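Local atomic coordinates of mandelate racemase/muconate lactonizing enzyme, C-terminal domain protein (PDB entry 4DWD), a protein that binds magnesium and probably acts as a hydro-lyase, as a member of the mandelate racemase branch of the enolase superfamily. Residues M234-G248 against D259-D271. Residues are numbered along the deposited sequence; the frame is centred on the assembly and turned at random.
Sequences MGEVAQRLDITVSAG and DLILSGVRMVQPD
Gln239 NE2 donates to Gly264 O (2.8 Å, 165° at the hydrogen), reaching a lone pair in the carbonyl plane with the bond lying in its own amide plane. Its chain, bent at chi2 (-66°), brings the amide to that carbonyl. NE2 also bonds Glu236 OE2 of a neighbouring subunit, so a leucine at Gln239 would probably leave both the Gly264 carbonyl and that carboxylate without this donor. A single parallel bridge, Ala247 with Val268, has Ala247 N donating to Met267 O at 3.3 Å and Gln269 N returning a weak bond to Ala247 O. A water bridges Val245 O and Arg266 N. Helices 231-240 and 254-263, with the strands 244-246 and 267-268 that follow them, are neighbours in the enolase-superfamily barrel domain, the strands lying inside the helices, whose short axes pass 8.8 Å apart at -40°. The helices meet backbone to backbone: Gly235 CA lies 3.2 Å from Ser263 O, where a side chain would clash, and Gly264, in a Schellman motif, faces Gly235 with CA atoms 4.0 Å apart. Apolar contacts fill the layer between: Val265 CG2 touches Met234 CG at 3.9 Å, while Leu260 puts CD2 against Gly248 N (3.6 Å) and touches Ala247 CB with both methyls. Selenomethionine Met267 lays CB against Thr244 CG2 (3.7 Å).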
loop_
_atom_site.group_PDB
_atom_site.type_symbol
_atom_site.label_atom_id
_atom_site.label_comp_id
_atom_site.label_asym_id
_atom_site.label_seq_id
_atom_site.Cartn_x
_atom_site.Cartn_y
_atom_site.Cartn_z
HETATM N N MSE B 234 -9.746 13.157 -7.050
HETATM C CA MSE B 234 -9.193 14.486 -6.770
HETATM C C MSE B 234 -7.765 14.390 -6.310
HETATM O O MSE B 234 -6.895 15.087 -6.828
HETATM C CB MSE B 234 -10.064 15.149 -5.706
HETATM C CG MSE B 234 -9.739 16.626 -5.470
HETATM SE SE MSE B 234 -10.433 17.830 -6.875
HETATM C CE MSE B 234 -12.319 17.642 -6.351
ATOM N N GLY B 235 -7.504 13.501 -5.356
ATOM C CA GLY B 235 -6.149 13.326 -4.840
ATOM C C GLY B 235 -5.204 12.684 -5.846
ATOM O O GLY B 235 -4.015 12.982 -5.862
ATOM N N GLU B 236 -5.741 11.790 -6.678
ATOM C CA GLU B 236 -4.952 11.155 -7.741
ATOM C C GLU B 236 -4.458 12.207 -8.731
ATOM O O GLU B 236 -3.270 12.233 -9.100
ATOM C CB GLU B 236 -5.779 10.100 -8.473
ATOM C CG GLU B 236 -5.064 9.506 -9.680
ATOM C CD GLU B 236 -5.879 8.431 -10.367
ATOM O OE1 GLU B 236 -6.365 7.524 -9.657
ATOM O OE2 GLU B 236 -6.012 8.486 -11.612
ATOM N N VAL B 237 -5.374 13.094 -9.137
ATOM C CA VAL B 237 -5.007 14.139 -10.079
ATOM C C VAL B 237 -3.970 15.049 -9.428
ATOM O O VAL B 237 -2.972 15.421 -10.080
ATOM C CB VAL B 237 -6.246 14.930 -10.551
ATOM C CG1 VAL B 237 -5.857 16.210 -11.305
ATOM C CG2 VAL B 237 -7.145 14.044 -11.409
ATOM N N ALA B 238 -4.159 15.355 -8.141
ATOM C CA ALA B 238 -3.196 16.181 -7.401
ATOM C C ALA B 238 -1.789 15.556 -7.409
ATOM O O ALA B 238 -0.795 16.255 -7.594
ATOM C CB ALA B 238 -3.683 16.400 -5.966
ATOM N N GLN B 239 -1.702 14.247 -7.217
ATOM C CA GLN B 239 -0.399 13.603 -7.164
ATOM C C GLN B 239 0.215 13.389 -8.534
ATOM O O GLN B 239 1.430 13.321 -8.645
ATOM C CB GLN B 239 -0.479 12.290 -6.395
ATOM C CG GLN B 239 -0.697 12.488 -4.902
ATOM C CD GLN B 239 0.478 13.157 -4.213
ATOM O OE1 GLN B 239 1.641 12.777 -4.421
ATOM N NE2 GLN B 239 0.189 14.162 -3.394
ATOM N N ARG B 240 -0.622 13.298 -9.567
ATOM C CA ARG B 240 -0.125 13.045 -10.930
ATOM C C ARG B 240 0.448 14.307 -11.569
ATOM O O ARG B 240 1.367 14.214 -12.362
ATOM C CB ARG B 240 -1.224 12.435 -11.803
ATOM C CG ARG B 240 -1.436 10.962 -11.490
ATOM C CD ARG B 240 -2.652 10.361 -12.162
ATOM N NE ARG B 240 -2.397 10.160 -13.582
ATOM C CZ ARG B 240 -3.249 9.585 -14.416
ATOM N NH1 ARG B 240 -4.428 9.156 -13.974
ATOM N NH2 ARG B 240 -2.919 9.453 -15.695
ATOM N N LEU B 241 -0.080 15.471 -11.206
ATOM C CA LEU B 241 0.341 16.749 -11.788
ATOM C C LEU B 241 1.446 17.421 -10.990
ATOM O O LEU B 241 1.722 17.036 -9.840
ATOM C CB LEU B 241 -0.860 17.695 -11.902
ATOM C CG LEU B 241 -1.904 17.293 -12.944
ATOM C CD1 LEU B 241 -3.054 18.270 -12.807
ATOM C CD2 LEU B 241 -1.323 17.365 -14.355
ATOM N N ASP B 242 2.075 18.423 -11.608
ATOM C CA ASP B 242 3.038 19.280 -10.920
ATOM C C ASP B 242 2.355 20.529 -10.368
ATOM O O ASP B 242 2.635 20.942 -9.241
ATOM C CB ASP B 242 4.176 19.695 -11.862
ATOM C CG ASP B 242 5.089 18.541 -12.243
ATOM O OD1 ASP B 242 5.113 17.504 -11.534
ATOM O OD2 ASP B 242 5.780 18.697 -13.269
ATOM N N ILE B 243 1.478 21.138 -11.163
ATOM C CA ILE B 243 0.712 22.310 -10.689
ATOM C C ILE B 243 -0.064 21.892 -9.437
ATOM O O ILE B 243 -0.555 20.773 -9.348
ATOM C CB ILE B 243 -0.233 22.878 -11.776
ATOM C CG1 ILE B 243 -0.918 24.172 -11.278
ATOM C CG2 ILE B 243 -1.266 21.841 -12.227
ATOM C CD1 ILE B 243 -1.593 24.960 -12.385
ATOM N N THR B 244 -0.151 22.788 -8.463
ATOM C CA THR B 244 -0.803 22.475 -7.195
ATOM C C THR B 244 -2.302 22.378 -7.381
ATOM O O THR B 244 -2.955 23.368 -7.706
ATOM C CB THR B 244 -0.516 23.556 -6.159
ATOM O OG1 THR B 244 0.899 23.689 -6.012
ATOM C CG2 THR B 244 -1.155 23.189 -4.803
ATOM N N VAL B 245 -2.830 21.176 -7.186
ATOM C CA VAL B 245 -4.260 20.937 -7.231
ATOM C C VAL B 245 -4.847 21.248 -5.864
ATOM O O VAL B 245 -4.310 20.830 -4.837
ATOM C CB VAL B 245 -4.554 19.494 -7.662
ATOM C CG1 VAL B 245 -6.020 19.134 -7.421
ATOM C CG2 VAL B 245 -4.171 19.321 -9.129
ATOM N N SER B 246 -5.926 22.031 -5.848
ATOM C CA SER B 246 -6.583 22.398 -4.591
ATOM C C SER B 246 -8.037 21.962 -4.581
ATOM O O SER B 246 -8.667 21.849 -5.621
ATOM C CB SER B 246 -6.454 23.909 -4.336
ATOM O OG SER B 246 -7.176 24.651 -5.299
ATOM N N ALA B 247 -8.554 21.714 -3.385
ATOM C CA ALA B 247 -9.948 21.340 -3.209
ATOM C C ALA B 247 -10.297 21.640 -1.773
ATOM O O ALA B 247 -9.457 22.132 -1.024
ATOM C CB ALA B 247 -10.150 19.850 -3.509
ATOM N N GLY B 248 -11.526 21.339 -1.386
ATOM C CA GLY B 248 -11.960 21.556 -0.012
ATOM C C GLY B 248 -13.135 22.498 0.133
ATOM O O GLY B 248 -13.780 22.525 1.175
ATOM N N ASP B 259 -9.729 13.075 5.065
ATOM C CA ASP B 259 -9.802 12.142 3.940
ATOM C C ASP B 259 -9.306 12.785 2.642
ATOM O O ASP B 259 -8.642 12.126 1.839
ATOM C CB ASP B 259 -11.229 11.616 3.758
ATOM C CG ASP B 259 -11.623 10.614 4.840
ATOM O OD1 ASP B 259 -10.732 9.945 5.386
ATOM O OD2 ASP B 259 -12.829 10.504 5.151
ATOM N N LEU B 260 -9.612 14.068 2.451
ATOM C CA LEU B 260 -9.151 14.766 1.265
ATOM C C LEU B 260 -7.625 14.868 1.260
ATOM O O LEU B 260 -6.983 14.664 0.232
ATOM C CB LEU B 260 -9.820 16.143 1.205
ATOM C CG LEU B 260 -9.527 17.002 -0.025
ATOM C CD1 LEU B 260 -10.093 16.376 -1.288
ATOM C CD2 LEU B 260 -10.119 18.385 0.190
ATOM N N ILE B 261 -7.050 15.163 2.418
ATOM C CA ILE B 261 -5.599 15.230 2.546
ATOM C C ILE B 261 -4.992 13.841 2.283
ATOM O O ILE B 261 -4.017 13.710 1.530
ATOM C CB ILE B 261 -5.222 15.764 3.936
ATOM C CG1 ILE B 261 -5.595 17.249 4.016
ATOM C CG2 ILE B 261 -3.744 15.542 4.219
ATOM C CD1 ILE B 261 -5.457 17.813 5.423
ATOM N N LEU B 262 -5.567 12.796 2.881
ATOM C CA LEU B 262 -4.993 11.468 2.692
ATOM C C LEU B 262 -5.071 11.003 1.231
ATOM O O LEU B 262 -4.219 10.235 0.779
ATOM C CB LEU B 262 -5.605 10.444 3.661
ATOM C CG LEU B 262 -5.316 10.598 5.166
ATOM C CD1 LEU B 262 -5.882 9.390 5.912
ATOM C CD2 LEU B 262 -3.856 10.838 5.525
ATOM N N SER B 263 -6.058 11.510 0.490
ATOM C CA SER B 263 -6.186 11.147 -0.913
ATOM C C SER B 263 -5.053 11.691 -1.765
ATOM O O SER B 263 -4.813 11.191 -2.868
ATOM C CB SER B 263 -7.526 11.630 -1.488
ATOM O OG SER B 263 -7.480 13.004 -1.859
ATOM N N GLY B 264 -4.372 12.730 -1.281
ATOM C CA GLY B 264 -3.239 13.290 -2.026
ATOM C C GLY B 264 -3.268 14.784 -2.257
ATOM O O GLY B 264 -2.328 15.332 -2.798
ATOM N N VAL B 265 -4.337 15.450 -1.838
ATOM C CA VAL B 265 -4.469 16.905 -2.018
ATOM C C VAL B 265 -3.540 17.659 -1.042
ATOM O O VAL B 265 -3.508 17.362 0.168
ATOM C CB VAL B 265 -5.946 17.336 -1.885
ATOM C CG1 VAL B 265 -6.069 18.851 -1.915
ATOM C CG2 VAL B 265 -6.774 16.683 -3.001
ATOM N N ARG B 266 -2.787 18.639 -1.565
ATOM C CA ARG B 266 -1.788 19.335 -0.759
ATOM C C ARG B 266 -2.093 20.824 -0.581
ATOM O O ARG B 266 -1.275 21.565 -0.073
ATOM C CB ARG B 266 -0.382 19.131 -1.350
ATOM C CG ARG B 266 0.033 17.665 -1.437
ATOM C CD ARG B 266 0.181 17.066 -0.056
ATOM N NE ARG B 266 0.360 15.612 -0.097
ATOM C CZ ARG B 266 -0.535 14.713 0.305
ATOM N NH1 ARG B 266 -1.712 15.100 0.814
ATOM N NH2 ARG B 266 -0.234 13.427 0.211
HETATM N N MSE B 267 -3.289 21.244 -0.988
HETATM C CA MSE B 267 -3.766 22.620 -0.745
HETATM C C MSE B 267 -5.246 22.510 -0.509
HETATM O O MSE B 267 -5.995 22.080 -1.410
HETATM C CB MSE B 267 -3.444 23.512 -1.960
HETATM C CG MSE B 267 -3.974 24.937 -1.799
HETATM SE SE MSE B 267 -3.377 26.071 -3.303
HETATM C CE MSE B 267 -4.940 27.238 -3.415
ATOM N N VAL B 268 -5.695 22.886 0.694
ATOM C CA VAL B 268 -7.099 22.704 1.066
ATOM C C VAL B 268 -7.774 24.052 1.325
ATOM O O VAL B 268 -7.143 24.992 1.836
ATOM C CB VAL B 268 -7.296 21.740 2.273
ATOM C CG1 VAL B 268 -6.762 20.347 1.927
ATOM C CG2 VAL B 268 -6.661 22.304 3.552
ATOM N N GLN B 269 -9.062 24.115 0.977
ATOM C CA GLN B 269 -9.810 25.375 0.894
ATOM C C GLN B 269 -11.222 25.296 1.490
ATOM O O GLN B 269 -12.178 25.724 0.850
ATOM C CB GLN B 269 -9.911 25.792 -0.568
ATOM C CG GLN B 269 -8.577 25.747 -1.292
ATOM C CD GLN B 269 -8.729 26.232 -2.701
ATOM O OE1 GLN B 269 -9.067 25.452 -3.598
ATOM N NE2 GLN B 269 -8.494 27.523 -2.909
ATOM N N PRO B 270 -11.352 24.786 2.739
ATOM C CA PRO B 270 -12.687 24.854 3.330
ATOM C C PRO B 270 -13.121 26.328 3.523
ATOM O O PRO B 270 -12.281 27.242 3.509
ATOM C CB PRO B 270 -12.498 24.149 4.677
ATOM C CG PRO B 270 -11.070 24.444 5.045
ATOM C CD PRO B 270 -10.324 24.409 3.727
ATOM N N ASP B 271 -14.424 26.538 3.701
ATOM C CA ASP B 271 -15.022 27.888 3.721
ATOM C C ASP B 271 -15.678 28.102 5.073
ATOM O O ASP B 271 -16.558 27.322 5.485
ATOM C CB ASP B 271 -16.052 28.007 2.573
ATOM C CG ASP B 271 -16.658 29.382 2.438
ATOM O OD1 ASP B 271 -16.901 30.057 3.454
ATOM O OD2 ASP B 271 -16.934 29.774 1.280
HETATM O O HOH W 1 -2.257 19.224 -4.265
#